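PDB 6SKY: Serine/threonine-protein kinase Tel1 from Chaetomium thermophilum, which phosphorylates serine and threonine residues of other proteins with ATP and probably acts as a DNA damage sensor that switches on checkpoint signalling. Local coordinates for residues P2669-E2672 against Y2673-A2677; D2685-G2688 against S2689-R2692; P2719-R2722 against Y2723-M2726; P2797-T2801 against R2802-D2806; A2934-Y2937 against S2938-A2942. One frame throughout, in Å; residues are numbered along the deposited sequence.

All five contacts are local, each within one unbroken run of chain, so they follow in series; none nests or crosses and none closes a long loop. Contact 1 leaves strand 2667-2669 at the nucleotide pocket and starts helix 2670-2681. Contact 2 turns the chain into helix 2688-2697 and packs against contact 1 through Met-2675 and Gly-2688. Contact 3 forms the short helix 2722-2726 after helix 2703-2714. Contact 4 leads into helix 2802-2806, which lies against contacts 1 and 3. Contact 5 is a turn of the FATC domain. It touches contacts 1, 2 and 4, so the C-terminal end of the chain is tied to the kinase domain.

Contact 1 (P2669-E2672 against Y2673-A2677); sequences PLHE and YLMPA. With AGS (phosphothiophosphoric acid-adenylate ester), chain C.
Leu-2674 N donates to Leu-2670 O at 2.9 Å. Met-2675 N reaches His-2671 O in the same way at 3.0 Å, and Tyr-2673 N binds Pro-2669 O. The next bond of this kind cannot form, because Pro-2676 has no N-H. Its CD sits 3.2 Å from Glu-2672 O instead, and the helix is kinked there. The side chains of Leu-2670 and Leu-2674 meet on one flank, CG against CD1 at 4.0 Å.

The run is the first part of helix 2670-2681, with Pro-2669 as N-cap at the end of strand 2667-2669. As in other kinases of this family, it follows the linker that receives the adenine. Pro-2669 belongs to the nucleotide pocket, and its CG lies 3.5 Å from O2' of the bound ATP analogue AGS.

On another flank Met-2675 lies over a face of the His-2671 ring. Its CG is 3.8 Å from the ring centroid and 19° off the normal, a CH-pi contact. The methionine chain bends at chi2 (-50°) and again at chi3, and together these bring CE to 3.6 Å from His-2671 NE2. The sulfur SD stands oblique to the ring. His-2671 also meets His-2764 edge-to-face. Tyr-2673 has the CB of Ala-2677 over one face of its ring, offset toward the rim, and makes an edge-to-face contact with Phe-2724.

Contact 2 (D2685-G2688 against S2689-R2692); sequences DLKG and SQCR
The chain enters helix 2688-2697 at Lys-2687, the N-cap, and Gly-2688 O then accepts Arg-2692 N at 2.9 Å with an N-H...O angle of 159°. The bond before it, from Cys-2691 N to Lys-2687 O, is weak at 3.3 Å. The polypeptide ahead of the cap is extended.

Leu-2686, just before the cap, turns its side chain onto the first turn. Its CB lies 3.7 Å from Cys-2691 SG, and its CD1 is also close to the sulfur. A residue before the N-cap that packs on the fourth residue after it makes a hydrophobic staple, and this pair holds those places. Gln-2690 reaches back along the chain. Its CG lies beside the backbone N (chi1 -51°), and the chain beyond is extended, which lays the amide against Leu-2686 and Lys-2687, four and three residues back. OE1 is 3.3 Å from Leu-2686 CD2. NE2 is 3.5 Å from Lys-2687 CG. Both meetings are between a polar atom and a carbon, and the side chains cross at a slant.

Lys-2687 bends at chi2 and leads away from the turn, where its NZ forms a salt bridge with Glu-2679 of helix 2670-2681. Asp-2685 OD2 is hydrogen-bonded to His-2718 ND1. Cys-2691 is buried and also touches Phe-2717 and Tyr-2943.

Within this run, then, the helix start is held by one good and one weak main-chain bond and by the apolar cover of Leu-2686 on Cys-2691. The charged ends of Asp-2685 and Lys-2687 are spent on joining it to neighbouring parts of the kinase domain.

Contact 3 (P2719-R2722 against Y2723-M2726); sequences PVMR and YFFM
Met-2721 CE rests 3.9 Å from Phe-2724 CB, and the two side chains run side by side, pointing the same way. Met-2721 CG stands opposite the backbone N (chi1 -176°), and a bend at chi2 lays the methyl group against the phenylalanine. The same methyl approaches Phe-2725 CE2 at 4.4 Å. Phe-2724 in turn puts CD2 over the centre of the Phe-2725 ring. Val-2720 and Tyr-2723 make a looser apolar pair, CB to CD1 at 4.3 Å.

Two backbone bonds each link residues three apart. Phe-2724 N donates to Met-2721 O at 2.9 Å, and Tyr-2723 N donates to Val-2720 O. Both are turn-like, with the donor above the carbonyl plane, where the chain winds into the weakly bonded helix 2722-2726. Val-2720 packs on Leu-2674 of helix 2670-2681 and Met-2726 on Leu-1893 of helix 1884-1898, placing the run between the two.

At the polar edge Arg-2722 runs alongside Tyr-2723. Tyr-2723 CE1 lies 3.5 Å above the guanidinium plane, toward its rim, and the two planes are 45° apart. Arg-2722 NH2 donates to Pro-2719 O at 3.0 Å, from well above the carbonyl plane. The same NH2 forms a salt bridge with Asp-2806, and NH1 is bonded to Tyr-2682 OH. Glu-1896 is a long, weak ion partner.

The guanidinium is gripped from several sides, which should fix its rotation. Its charge is probably balanced largely by Asp-2806.

Contact 4 (P2797-T2801 against R2802-D2806); sequences PFRLT and RDIVD
Among the apolar contacts, Leu-2800 CD1 meets Ile-2804 CG2 at 3.7 Å, and Leu-2800 CG meets Val-2805 CG2 at 3.8 Å. With CG anti to the backbone N (chi1 -155°), the leucine lies back over the helix it precedes. Ile-2804 CD1 fits between two polar groups. It is 3.7 Å from Thr-2801 OG1 and 4.0 Å from Arg-2799 NE, at the edge of the guanidinium. The arginine and isoleucine side chains cross at about a right angle.

One main-chain bond joins the segments, from Val-2805 N to Thr-2801 O at 3.2 Å. It starts helix 2802-2806, with Thr-2801 at the N-cap.

Thr-2801 OG1 is hydrogen-bonded to Ala-2944 O, at the C terminus of the chain, and Arg-2802 to Tyr-2943 O and Phe-2717 O. Asp-2803 OD1 binds His-2678 NE2 and also lies near the terminal carboxylate of Ala-2944, which may raise the proton affinity of either acid. Arg-2799 NH2 binds Arg-2761 O.

Strand 2775-2777 and the magnesium-binding Asp-2779 come earlier in the chain. The sequence PFRLT is consistent with the end of the activation segment of a PI3K-related kinase, here capping a short helix on which the C-terminal tail docks.

Contact 5 (A2934-Y2937 against S2938-A2942); sequences AVLY and SGWAA
A type I beta turn from Tyr-2937 to Trp-2940 shapes this part of the FATC domain. Its closing bond, Trp-2940 N to Tyr-2937 O, is weak at 3.2 Å and bent, with an N-H...O angle of 124°.

Across the turn Leu-2936 lies on the face of the Trp-2940 indole. CD1 does the touching, 3.7 Å from the centroid of the six-membered ring and 23° off its normal, a CH-pi contact. The methyl sits toward the rim, 3.5 Å from CZ3. The tryptophan leaves its backbone with CG opposite the N (chi1 -155°), and this brings the indole under the leucine. CD1 also approaches Ala-2942 CB, a loose contact at 4.4 Å.

The ring of Tyr-2937 lies over the Ser-2938 and Gly-2939 part of the turn. The backbone N of Gly-2939 stands 3.3 Å above the ring plane, toward its rim. Ser-2938 OG is over the same face, farther off at 4.1 Å. Both are polar atoms resting on an aromatic surface.

On the opposite face of the indole, Arg-2799 of the kinase domain makes a cation-pi contact; Thr-2801 also touches the ring. Ala-2934 packs on Ile-2707 and Tyr-2710 of helix 2703-2714. Ser-2938 lies against Ile-2695 and Ala-2696 of helix 2688-2697.

Contact 1 (P2669-E2672 against Y2673-A2677)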
# COMPACT_ATOMS: atom_id res chain seq x y z
N PRO A 2669 -3.57 44.72 0.20
CA PRO A 2669 -4.32 43.92 1.16
C PRO A 2669 -5.60 43.39 0.55
O PRO A 2669 -6.22 44.03 -0.30
CB PRO A 2669 -4.60 44.90 2.30
CG PRO A 2669 -3.51 45.85 2.20
CD PRO A 2669 -3.24 46.04 0.76
N LEU A 2670 -5.99 42.20 0.98
CA LEU A 2670 -7.16 41.55 0.40
C LEU A 2670 -8.42 42.36 0.64
O LEU A 2670 -9.29 42.45 -0.22
CB LEU A 2670 -7.30 40.15 0.97
CG LEU A 2670 -8.53 39.32 0.63
CD1 LEU A 2670 -8.41 38.75 -0.75
CD2 LEU A 2670 -8.69 38.23 1.65
N HIS A 2671 -8.52 42.99 1.81
CA HIS A 2671 -9.71 43.78 2.12
C HIS A 2671 -9.75 45.07 1.31
O HIS A 2671 -10.83 45.50 0.90
CB HIS A 2671 -9.73 44.08 3.61
CG HIS A 2671 -11.11 44.22 4.17
ND1 HIS A 2671 -11.56 45.40 4.72
CD2 HIS A 2671 -12.13 43.34 4.26
CE1 HIS A 2671 -12.81 45.23 5.13
NE2 HIS A 2671 -13.17 43.99 4.87
N GLU A 2672 -8.59 45.68 1.06
CA GLU A 2672 -8.53 46.90 0.27
C GLU A 2672 -8.84 46.66 -1.19
O GLU A 2672 -9.23 47.60 -1.89
CB GLU A 2672 -7.16 47.55 0.39
CG GLU A 2672 -6.67 47.74 1.80
CD GLU A 2672 -7.27 48.94 2.49
OE1 GLU A 2672 -8.51 49.05 2.55
OE2 GLU A 2672 -6.49 49.79 2.97
N TYR A 2673 -8.64 45.45 -1.69
CA TYR A 2673 -9.16 45.16 -3.02
C TYR A 2673 -10.64 44.82 -2.97
O TYR A 2673 -11.41 45.29 -3.80
CB TYR A 2673 -8.39 44.03 -3.69
CG TYR A 2673 -9.07 43.61 -4.97
CD1 TYR A 2673 -8.89 44.32 -6.13
CD2 TYR A 2673 -9.93 42.52 -5.01
CE1 TYR A 2673 -9.53 43.97 -7.28
CE2 TYR A 2673 -10.57 42.16 -6.15
CZ TYR A 2673 -10.37 42.89 -7.28
OH TYR A 2673 -11.00 42.53 -8.44
N LEU A 2674 -11.05 44.00 -2.00
CA LEU A 2674 -12.38 43.43 -2.06
C LEU A 2674 -13.48 44.42 -1.72
O LEU A 2674 -14.60 44.27 -2.21
CB LEU A 2674 -12.50 42.24 -1.12
CG LEU A 2674 -11.90 40.93 -1.58
CD1 LEU A 2674 -12.26 39.87 -0.59
CD2 LEU A 2674 -12.41 40.58 -2.94
N MET A 2675 -13.22 45.41 -0.90
CA MET A 2675 -14.36 46.24 -0.54
C MET A 2675 -14.73 47.23 -1.63
O MET A 2675 -15.93 47.47 -1.84
CB MET A 2675 -14.10 46.95 0.79
CG MET A 2675 -14.27 46.02 1.97
SD MET A 2675 -15.82 45.12 1.91
CE MET A 2675 -15.25 43.44 2.04
N PRO A 2676 -13.78 47.84 -2.34
CA PRO A 2676 -14.17 48.64 -3.51
C PRO A 2676 -14.71 47.82 -4.66
O PRO A 2676 -15.63 48.26 -5.36
CB PRO A 2676 -12.87 49.35 -3.89
CG PRO A 2676 -12.13 49.43 -2.65
CD PRO A 2676 -12.41 48.17 -1.92
N ALA A 2677 -14.15 46.63 -4.89
CA ALA A 2677 -14.59 45.81 -6.01
C ALA A 2677 -16.02 45.35 -5.85
O ALA A 2677 -16.74 45.21 -6.84
CB ALA A 2677 -13.67 44.62 -6.17
PG AGS C . -5.79 46.35 12.78
S1G AGS C . -7.14 45.20 11.97
O2G AGS C . -4.64 45.50 13.38
O3G AGS C . -6.44 47.21 13.90
PB AGS C . -4.17 46.77 10.67
O1B AGS C . -4.38 45.33 10.44
O2B AGS C . -4.35 47.66 9.44
O3B AGS C . -5.18 47.32 11.73
PA AGS C . -1.70 47.93 10.42
O1A AGS C . -1.73 49.29 10.97
O2A AGS C . -0.33 47.25 10.47
O3A AGS C . -2.69 46.98 11.19
O5' AGS C . -2.22 48.02 8.94
C5' AGS C . -1.45 48.77 7.99
C4' AGS C . -1.93 48.45 6.60
O4' AGS C . -0.82 47.99 5.81
C3' AGS C . -2.99 47.36 6.50
O3' AGS C . -3.85 47.59 5.39
C2' AGS C . -2.16 46.10 6.32
O2' AGS C . -2.85 45.13 5.54
C1' AGS C . -0.94 46.61 5.55
N9 AGS C . 0.30 45.96 5.94
C8 AGS C . 0.67 45.59 7.20
N7 AGS C . 1.85 45.03 7.27
C5 AGS C . 2.29 45.04 5.96
C6 AGS C . 3.48 44.59 5.35
N6 AGS C . 4.48 44.01 6.02
N1 AGS C . 3.60 44.75 4.02
C2 AGS C . 2.61 45.32 3.35
N3 AGS C . 1.45 45.79 3.81
C4 AGS C . 1.35 45.61 5.13

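Contact 2 (D2685-G2688 against S2689-R2692)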
# COMPACT_ATOMS: atom_id res chain seq x y z
N ASP A 2685 -25.82 45.59 -4.48
CA ASP A 2685 -25.58 44.80 -3.29
C ASP A 2685 -25.37 45.70 -2.08
O ASP A 2685 -25.22 46.91 -2.20
CB ASP A 2685 -24.37 43.90 -3.48
CG ASP A 2685 -24.67 42.67 -4.30
OD1 ASP A 2685 -25.81 42.55 -4.79
OD2 ASP A 2685 -23.77 41.83 -4.45
N LEU A 2686 -25.37 45.08 -0.91
CA LEU A 2686 -25.04 45.80 0.31
C LEU A 2686 -23.58 46.25 0.27
O LEU A 2686 -22.73 45.64 -0.37
CB LEU A 2686 -25.25 44.92 1.53
CG LEU A 2686 -26.66 44.46 1.89
CD1 LEU A 2686 -26.56 43.44 2.99
CD2 LEU A 2686 -27.48 45.63 2.34
N LYS A 2687 -23.30 47.34 0.98
CA LYS A 2687 -21.92 47.72 1.19
C LYS A 2687 -21.26 46.73 2.14
O LYS A 2687 -21.90 45.87 2.73
CB LYS A 2687 -21.84 49.13 1.75
CG LYS A 2687 -22.47 50.19 0.89
CD LYS A 2687 -21.52 50.63 -0.18
CE LYS A 2687 -22.08 51.82 -0.93
NZ LYS A 2687 -21.11 52.36 -1.92
N GLY A 2688 -19.94 46.85 2.28
CA GLY A 2688 -19.24 46.00 3.22
C GLY A 2688 -19.50 46.41 4.65
O GLY A 2688 -19.62 45.56 5.54
N SER A 2689 -19.60 47.72 4.90
CA SER A 2689 -19.88 48.20 6.24
C SER A 2689 -21.29 47.83 6.69
O SER A 2689 -21.51 47.54 7.87
CB SER A 2689 -19.69 49.71 6.30
OG SER A 2689 -20.26 50.33 5.17
N GLN A 2690 -22.25 47.80 5.76
CA GLN A 2690 -23.60 47.40 6.13
C GLN A 2690 -23.66 45.93 6.51
O GLN A 2690 -24.33 45.55 7.47
CB GLN A 2690 -24.55 47.70 4.98
CG GLN A 2690 -24.42 49.12 4.48
CD GLN A 2690 -25.36 49.43 3.34
OE1 GLN A 2690 -26.08 48.57 2.86
NE2 GLN A 2690 -25.35 50.68 2.90
N CYS A 2691 -22.94 45.08 5.77
CA CYS A 2691 -22.85 43.67 6.13
C CYS A 2691 -22.17 43.49 7.48
O CYS A 2691 -22.62 42.69 8.31
CB CYS A 2691 -22.09 42.89 5.06
SG CYS A 2691 -22.89 42.82 3.46
N ARG A 2692 -21.09 44.23 7.72
CA ARG A 2692 -20.40 44.11 9.00
C ARG A 2692 -21.30 44.53 10.15
O ARG A 2692 -21.33 43.87 11.19
CB ARG A 2692 -19.13 44.95 9.00
CG ARG A 2692 -18.51 45.06 10.37
CD ARG A 2692 -17.08 45.50 10.33
NE ARG A 2692 -16.49 45.42 11.66
CZ ARG A 2692 -15.20 45.57 11.93
NH1 ARG A 2692 -14.33 45.81 10.95
NH2 ARG A 2692 -14.76 45.48 13.17

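Contact 3 (P2719-R2722 against Y2723-M2726)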
# COMPACT_ATOMS: atom_id res chain seq x y z
N PRO A 2719 -19.47 37.23 -4.51
CA PRO A 2719 -18.01 37.31 -4.60
C PRO A 2719 -17.55 37.97 -5.89
O PRO A 2719 -18.18 37.86 -6.94
CB PRO A 2719 -17.57 35.85 -4.54
CG PRO A 2719 -18.77 35.07 -4.88
CD PRO A 2719 -19.93 35.84 -4.41
N VAL A 2720 -16.41 38.66 -5.80
CA VAL A 2720 -15.85 39.39 -6.92
C VAL A 2720 -14.36 39.10 -7.10
O VAL A 2720 -13.67 39.83 -7.80
CB VAL A 2720 -16.05 40.90 -6.75
CG1 VAL A 2720 -17.50 41.24 -6.71
CG2 VAL A 2720 -15.37 41.36 -5.51
N MET A 2721 -13.86 38.06 -6.45
CA MET A 2721 -12.41 37.86 -6.46
C MET A 2721 -11.91 37.42 -7.82
O MET A 2721 -10.75 37.69 -8.17
CB MET A 2721 -12.03 36.85 -5.39
CG MET A 2721 -10.55 36.63 -5.23
SD MET A 2721 -9.70 38.05 -4.59
CE MET A 2721 -8.03 37.59 -4.99
N ARG A 2722 -12.76 36.79 -8.62
CA ARG A 2722 -12.34 36.33 -9.94
C ARG A 2722 -11.93 37.47 -10.85
O ARG A 2722 -11.26 37.24 -11.85
CB ARG A 2722 -13.46 35.54 -10.59
CG ARG A 2722 -14.59 36.37 -11.05
CD ARG A 2722 -15.76 35.51 -11.40
NE ARG A 2722 -16.94 36.29 -11.70
CZ ARG A 2722 -17.77 36.75 -10.78
NH1 ARG A 2722 -18.83 37.45 -11.14
NH2 ARG A 2722 -17.54 36.53 -9.50
N TYR A 2723 -12.31 38.70 -10.52
CA TYR A 2723 -11.91 39.83 -11.32
C TYR A 2723 -10.51 40.32 -11.00
O TYR A 2723 -9.91 40.98 -11.85
CB TYR A 2723 -12.89 40.97 -11.14
CG TYR A 2723 -14.22 40.68 -11.76
CD1 TYR A 2723 -15.32 40.41 -10.99
CD2 TYR A 2723 -14.37 40.67 -13.13
CE1 TYR A 2723 -16.53 40.14 -11.55
CE2 TYR A 2723 -15.57 40.40 -13.70
CZ TYR A 2723 -16.65 40.13 -12.91
OH TYR A 2723 -17.86 39.86 -13.48
N PHE A 2724 -9.98 40.01 -9.82
CA PHE A 2724 -8.62 40.45 -9.52
C PHE A 2724 -7.66 40.03 -10.61
O PHE A 2724 -6.74 40.77 -10.97
CB PHE A 2724 -8.16 39.88 -8.17
CG PHE A 2724 -6.74 40.24 -7.82
CD1 PHE A 2724 -6.46 41.42 -7.19
CD2 PHE A 2724 -5.70 39.39 -8.12
CE1 PHE A 2724 -5.18 41.75 -6.88
CE2 PHE A 2724 -4.43 39.72 -7.82
CZ PHE A 2724 -4.16 40.90 -7.19
N PHE A 2725 -7.88 38.86 -11.18
CA PHE A 2725 -7.01 38.33 -12.20
C PHE A 2725 -7.38 38.81 -13.58
O PHE A 2725 -6.51 38.90 -14.45
CB PHE A 2725 -7.02 36.80 -12.16
CG PHE A 2725 -6.59 36.26 -10.85
CD1 PHE A 2725 -5.25 36.13 -10.55
CD2 PHE A 2725 -7.51 35.92 -9.89
CE1 PHE A 2725 -4.85 35.67 -9.35
CE2 PHE A 2725 -7.10 35.45 -8.68
CZ PHE A 2725 -5.78 35.32 -8.41
N MET A 2726 -8.63 39.15 -13.81
CA MET A 2726 -9.03 39.63 -15.12
C MET A 2726 -8.68 41.08 -15.34
O MET A 2726 -8.72 41.55 -16.49
CB MET A 2726 -10.53 39.43 -15.32
CG MET A 2726 -10.90 38.02 -15.68
SD MET A 2726 -12.67 37.74 -15.59
CE MET A 2726 -12.73 35.98 -15.84

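Contact 4 (P2797-T2801 against R2802-D2806)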
# COMPACT_ATOMS: atom_id res chain seq x y z
N PRO A 2797 -10.56 26.04 10.53
CA PRO A 2797 -9.14 25.69 10.40
C PRO A 2797 -8.34 26.69 9.60
O PRO A 2797 -7.14 26.86 9.86
CB PRO A 2797 -9.19 24.32 9.72
CG PRO A 2797 -10.47 24.30 9.03
CD PRO A 2797 -11.42 25.09 9.83
N PHE A 2798 -8.95 27.37 8.64
CA PHE A 2798 -8.29 28.37 7.82
C PHE A 2798 -9.38 29.19 7.14
O PHE A 2798 -10.56 28.90 7.27
CB PHE A 2798 -7.35 27.72 6.80
CG PHE A 2798 -7.89 26.48 6.15
CD1 PHE A 2798 -7.50 25.24 6.57
CD2 PHE A 2798 -8.77 26.57 5.09
CE1 PHE A 2798 -7.98 24.11 5.97
CE2 PHE A 2798 -9.25 25.44 4.50
CZ PHE A 2798 -8.85 24.22 4.94
N ARG A 2799 -8.96 30.23 6.43
CA ARG A 2799 -9.88 31.13 5.76
C ARG A 2799 -10.20 30.59 4.37
O ARG A 2799 -9.32 30.51 3.51
CB ARG A 2799 -9.31 32.54 5.67
CG ARG A 2799 -10.29 33.50 5.09
CD ARG A 2799 -9.78 34.91 5.10
NE ARG A 2799 -10.84 35.83 4.75
CZ ARG A 2799 -11.54 36.52 5.63
NH1 ARG A 2799 -12.50 37.33 5.23
NH2 ARG A 2799 -11.27 36.42 6.90
N LEU A 2800 -11.45 30.20 4.16
CA LEU A 2800 -11.93 29.68 2.88
C LEU A 2800 -13.31 30.25 2.59
O LEU A 2800 -14.25 29.52 2.31
CB LEU A 2800 -11.95 28.16 2.87
CG LEU A 2800 -11.84 27.43 1.54
CD1 LEU A 2800 -10.55 27.78 0.87
CD2 LEU A 2800 -11.91 25.95 1.79
N THR A 2801 -13.45 31.56 2.70
CA THR A 2801 -14.74 32.19 2.46
C THR A 2801 -15.11 32.10 0.98
O THR A 2801 -14.39 31.52 0.17
CB THR A 2801 -14.71 33.64 2.94
OG1 THR A 2801 -13.86 34.41 2.09
CG2 THR A 2801 -14.18 33.70 4.33
N ARG A 2802 -16.25 32.67 0.61
CA ARG A 2802 -16.71 32.58 -0.77
C ARG A 2802 -15.82 33.37 -1.71
O ARG A 2802 -15.68 33.00 -2.88
CB ARG A 2802 -18.15 33.06 -0.89
CG ARG A 2802 -19.17 32.15 -0.27
CD ARG A 2802 -20.52 32.83 -0.29
NE ARG A 2802 -20.43 34.19 0.22
CZ ARG A 2802 -21.21 35.18 -0.18
NH1 ARG A 2802 -22.13 34.96 -1.09
NH2 ARG A 2802 -21.05 36.39 0.33
N ASP A 2803 -15.21 34.44 -1.23
CA ASP A 2803 -14.30 35.22 -2.07
C ASP A 2803 -12.97 34.52 -2.27
O ASP A 2803 -12.38 34.65 -3.34
CB ASP A 2803 -14.09 36.60 -1.48
CG ASP A 2803 -14.96 37.65 -2.12
OD1 ASP A 2803 -16.01 37.99 -1.55
OD2 ASP A 2803 -14.60 38.11 -3.21
N ILE A 2804 -12.47 33.80 -1.28
CA ILE A 2804 -11.23 33.06 -1.49
C ILE A 2804 -11.44 31.98 -2.53
O ILE A 2804 -10.58 31.75 -3.39
CB ILE A 2804 -10.70 32.50 -0.16
CG1 ILE A 2804 -9.74 33.48 0.51
CG2 ILE A 2804 -9.94 31.23 -0.39
CD1 ILE A 2804 -10.35 34.75 0.91
N VAL A 2805 -12.59 31.32 -2.50
CA VAL A 2805 -12.87 30.24 -3.43
C VAL A 2805 -13.24 30.76 -4.80
O VAL A 2805 -13.02 30.08 -5.81
CB VAL A 2805 -13.98 29.35 -2.85
CG1 VAL A 2805 -14.32 28.25 -3.78
CG2 VAL A 2805 -13.54 28.77 -1.55
N ASP A 2806 -13.79 31.97 -4.89
CA ASP A 2806 -14.13 32.54 -6.18
C ASP A 2806 -12.90 32.78 -7.04
O ASP A 2806 -12.97 32.68 -8.26
CB ASP A 2806 -14.91 33.83 -5.99
CG ASP A 2806 -15.58 34.29 -7.26
OD1 ASP A 2806 -16.40 33.54 -7.80
OD2 ASP A 2806 -15.30 35.41 -7.70

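Contact 5 (A2934-Y2937 against S2938-A2942)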
# COMPACT_ATOMS: atom_id res chain seq x y z
N ALA A 2934 -21.05 31.56 10.41
CA ALA A 2934 -22.04 32.50 10.89
C ALA A 2934 -21.78 32.97 12.31
O ALA A 2934 -22.30 34.01 12.70
CB ALA A 2934 -23.43 31.89 10.81
N VAL A 2935 -21.00 32.23 13.07
CA VAL A 2935 -20.71 32.55 14.46
C VAL A 2935 -19.28 33.06 14.62
O VAL A 2935 -18.76 33.09 15.73
CB VAL A 2935 -20.98 31.35 15.37
CG1 VAL A 2935 -22.42 30.96 15.28
CG2 VAL A 2935 -20.11 30.20 14.98
N LEU A 2936 -18.64 33.48 13.54
CA LEU A 2936 -17.34 34.10 13.63
C LEU A 2936 -17.49 35.59 13.92
O LEU A 2936 -18.53 36.19 13.67
CB LEU A 2936 -16.55 33.90 12.34
CG LEU A 2936 -16.00 32.50 12.08
CD1 LEU A 2936 -15.39 32.44 10.72
CD2 LEU A 2936 -14.97 32.16 13.10
N TYR A 2937 -16.43 36.17 14.47
CA TYR A 2937 -16.43 37.59 14.80
C TYR A 2937 -16.65 38.43 13.55
O TYR A 2937 -16.25 38.06 12.45
CB TYR A 2937 -15.11 37.96 15.47
CG TYR A 2937 -15.00 39.40 15.86
CD1 TYR A 2937 -15.95 39.99 16.67
CD2 TYR A 2937 -13.94 40.17 15.43
CE1 TYR A 2937 -15.84 41.30 17.03
CE2 TYR A 2937 -13.83 41.48 15.79
CZ TYR A 2937 -14.79 42.04 16.59
OH TYR A 2937 -14.68 43.36 16.95
N SER A 2938 -17.30 39.58 13.73
CA SER A 2938 -17.69 40.39 12.59
C SER A 2938 -16.50 41.05 11.91
O SER A 2938 -16.57 41.34 10.71
CB SER A 2938 -18.69 41.45 13.02
OG SER A 2938 -18.04 42.49 13.73
N GLY A 2939 -15.42 41.30 12.64
CA GLY A 2939 -14.23 41.86 12.03
C GLY A 2939 -13.47 40.87 11.18
O GLY A 2939 -12.69 41.28 10.32
N TRP A 2940 -13.66 39.58 11.43
CA TRP A 2940 -13.26 38.48 10.57
C TRP A 2940 -14.33 38.41 9.50
O TRP A 2940 -15.35 37.75 9.67
CB TRP A 2940 -13.20 37.20 11.38
CG TRP A 2940 -12.32 36.10 10.92
CD1 TRP A 2940 -11.12 35.76 11.44
CD2 TRP A 2940 -12.59 35.14 9.89
NE1 TRP A 2940 -10.61 34.67 10.80
CE2 TRP A 2940 -11.50 34.27 9.84
CE3 TRP A 2940 -13.64 34.95 9.01
CZ2 TRP A 2940 -11.43 33.23 8.94
CZ3 TRP A 2940 -13.57 33.92 8.12
CH2 TRP A 2940 -12.48 33.07 8.09
N ALA A 2941 -14.12 39.11 8.39
CA ALA A 2941 -15.23 39.31 7.47
C ALA A 2941 -15.59 38.02 6.75
O ALA A 2941 -15.05 37.72 5.69
CB ALA A 2941 -14.89 40.39 6.45
N ALA A 2942 -16.52 37.25 7.32
CA ALA A 2942 -16.84 35.95 6.75
C ALA A 2942 -17.82 36.07 5.60
O ALA A 2942 -17.82 35.22 4.70
CB ALA A 2942 -17.39 35.03 7.82